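Local coordinates for protein Hsc70 cochaperone (SGT) (Aspergillus fumigatus, PDB 3SZ7) that acts as an Hsc co-chaperone that captures tail-anchored proteins bound for the endoplasmic reticulum and hands them to the GET pathway, binding chaperones through this TPR domain, at residues N19-R24 against S28-L33. Residues are numbered along the deposited sequence; the frame is centred on the assembly and turned at random.
Sequences NAAMAR and SKAIDL
A21 and A30 pack against each other where two antiparallel helices lie closely side by side, in the helical hairpin of the first predicted TPR repeat. Helix 9-23 ends here and helix 27-40 starts back alongside it after a short turn; the local axes run at 169° to one another and come within 8.0 Å. Such closeness is consistent with the facing alanines, which have no side chain beyond CB. The CA atoms of A21 and A30 are 5.2 Å apart, and both methyls point into the interface, A21 CB lying 3.9 Å from A30 CB. The fit is interlocked rather than end-on, because A21 CB also reaches the backbone of the second helix, 3.8 Å from A30 N, and rests between K29 CB and L33 CD1, the latter at 4.3 Å.

M22 closes the flank of the A30 methyl. Its CG is anti to the carbonyl carbon (chi1 -71°), and with the bend at chi2 this brings SD to 3.8 Å from A30 CB with CG almost as near, while chi3 turns the terminal CE away from A30. The same side chain touches Y27 and Y34 of the second helix and A54 of helix 45-57, carrying the packing from this hairpin into the next repeat. N19 OD1 accepts a hydrogen bond from Y34 OH, adding a polar tie between the two helices.

At the opposite border the long chains of R24 and K29 extend on the exposed side, R24 NH2 and K29 NZ standing 4.9 Å apart. E26, in the connection, forms a salt bridge with R24 and a weak, long ion pair with K29, which probably eases the repulsion between them. With no hydrogen bond joining the two segments directly, their cohesion is essentially apolar and rests on close alanine packing, with the charged ends of R24 and K29 at the exposed border.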
loop_
_atom_site.group_PDB
_atom_site.type_symbol
_atom_site.label_atom_id
_atom_site.label_comp_id
_atom_site.label_asym_id
_atom_site.label_seq_id
_atom_site.Cartn_x
_atom_site.Cartn_y
_atom_site.Cartn_z
ATOM N N ASN A 19 6.739 13.439 -9.876
ATOM C CA ASN A 19 5.333 13.216 -10.196
ATOM C C ASN A 19 5.100 13.121 -11.701
ATOM O O ASN A 19 4.284 12.323 -12.165
ATOM C CB ASN A 19 4.459 14.325 -9.608
ATOM C CG ASN A 19 4.228 14.166 -8.115
ATOM O OD1 ASN A 19 4.775 13.267 -7.476
ATOM N ND2 ASN A 19 3.411 15.045 -7.551
ATOM N N ALA A 20 5.815 13.947 -12.457
ATOM C CA ALA A 20 5.721 13.930 -13.912
ATOM C C ALA A 20 6.279 12.628 -14.476
ATOM O O ALA A 20 5.751 12.088 -15.446
ATOM C CB ALA A 20 6.446 15.129 -14.510
ATOM N N ALA A 21 7.348 12.129 -13.864
ATOM C CA ALA A 21 7.936 10.860 -14.272
ATOM C C ALA A 21 6.937 9.720 -14.071
ATOM O O ALA A 21 6.769 8.867 -14.942
ATOM C CB ALA A 21 9.222 10.596 -13.500
ATOM N N MET A 22 6.274 9.715 -12.917
ATOM C CA MET A 22 5.215 8.748 -12.644
ATOM C C MET A 22 4.158 8.757 -13.743
ATOM O O MET A 22 3.726 7.706 -14.210
ATOM C CB MET A 22 4.554 9.041 -11.294
ATOM C CG MET A 22 5.421 8.723 -10.093
ATOM S SD MET A 22 5.709 6.954 -9.922
ATOM C CE MET A 22 4.055 6.364 -9.580
ATOM N N ALA A 23 3.742 9.950 -14.153
ATOM C CA ALA A 23 2.723 10.090 -15.190
ATOM C C ALA A 23 3.164 9.434 -16.495
ATOM O O ALA A 23 2.344 8.898 -17.241
ATOM C CB ALA A 23 2.391 11.555 -15.419
ATOM N N ARG A 24 4.465 9.476 -16.759
ATOM C CA ARG A 24 5.027 8.910 -17.981
ATOM C C ARG A 24 5.386 7.439 -17.803
ATOM O O ARG A 24 5.852 6.790 -18.741
ATOM C CB ARG A 24 6.266 9.698 -18.416
ATOM C CG ARG A 24 5.987 11.143 -18.794
ATOM C CD ARG A 24 7.232 11.805 -19.363
ATOM N NE ARG A 24 8.295 11.915 -18.367
ATOM C CZ ARG A 24 9.541 12.288 -18.644
ATOM N NH1 ARG A 24 9.888 12.581 -19.890
ATOM N NH2 ARG A 24 10.441 12.366 -17.673
ATOM N N SER A 28 11.630 4.179 -12.559
ATOM C CA SER A 28 12.999 4.222 -12.066
ATOM C C SER A 28 13.468 5.667 -11.904
ATOM O O SER A 28 14.136 6.008 -10.925
ATOM C CB SER A 28 13.936 3.447 -12.993
ATOM O OG SER A 28 15.186 3.215 -12.367
ATOM N N LYS A 29 13.113 6.516 -12.866
ATOM C CA LYS A 29 13.461 7.929 -12.783
ATOM C C LYS A 29 12.726 8.592 -11.628
ATOM O O LYS A 29 13.299 9.415 -10.917
ATOM C CB LYS A 29 13.139 8.659 -14.087
ATOM C CG LYS A 29 14.096 8.352 -15.224
ATOM C CD LYS A 29 13.778 9.198 -16.447
ATOM C CE LYS A 29 14.770 8.945 -17.570
ATOM N NZ LYS A 29 14.467 9.791 -18.753
ATOM N N ALA A 30 11.453 8.241 -11.451
ATOM C CA ALA A 30 10.660 8.803 -10.363
ATOM C C ALA A 30 11.313 8.476 -9.033
ATOM O O ALA A 30 11.488 9.345 -8.180
ATOM C CB ALA A 30 9.238 8.262 -10.401
ATOM N N ILE A 31 11.676 7.210 -8.865
ATOM C CA ILE A 31 12.370 6.773 -7.659
ATOM C C ILE A 31 13.622 7.613 -7.412
ATOM O O ILE A 31 13.889 8.020 -6.286
ATOM C CB ILE A 31 12.742 5.285 -7.738
ATOM C CG1 ILE A 31 11.473 4.424 -7.686
ATOM C CG2 ILE A 31 13.694 4.914 -6.612
ATOM C CD1 ILE A 31 11.684 3.003 -8.137
ATOM N N ASP A 32 14.389 7.883 -8.464
ATOM C CA ASP A 32 15.613 8.660 -8.292
ATOM C C ASP A 32 15.332 10.115 -7.930
ATOM O O ASP A 32 16.021 10.687 -7.087
ATOM C CB ASP A 32 16.516 8.592 -9.524
ATOM C CG ASP A 32 17.846 9.292 -9.298
ATOM O OD1 ASP A 32 18.669 8.764 -8.521
ATOM O OD2 ASP A 32 18.067 10.369 -9.888
ATOM N N LEU A 33 14.319 10.705 -8.559
ATOM C CA LEU A 33 13.950 12.094 -8.297
ATOM C C LEU A 33 13.380 12.304 -6.892
ATOM O O LEU A 33 13.679 13.302 -6.231
ATOM C CB LEU A 33 12.954 12.583 -9.351
ATOM C CG LEU A 33 13.552 12.772 -10.754
ATOM C CD1 LEU A 33 12.463 12.796 -11.818
ATOM C CD2 LEU A 33 14.392 14.039 -10.801
#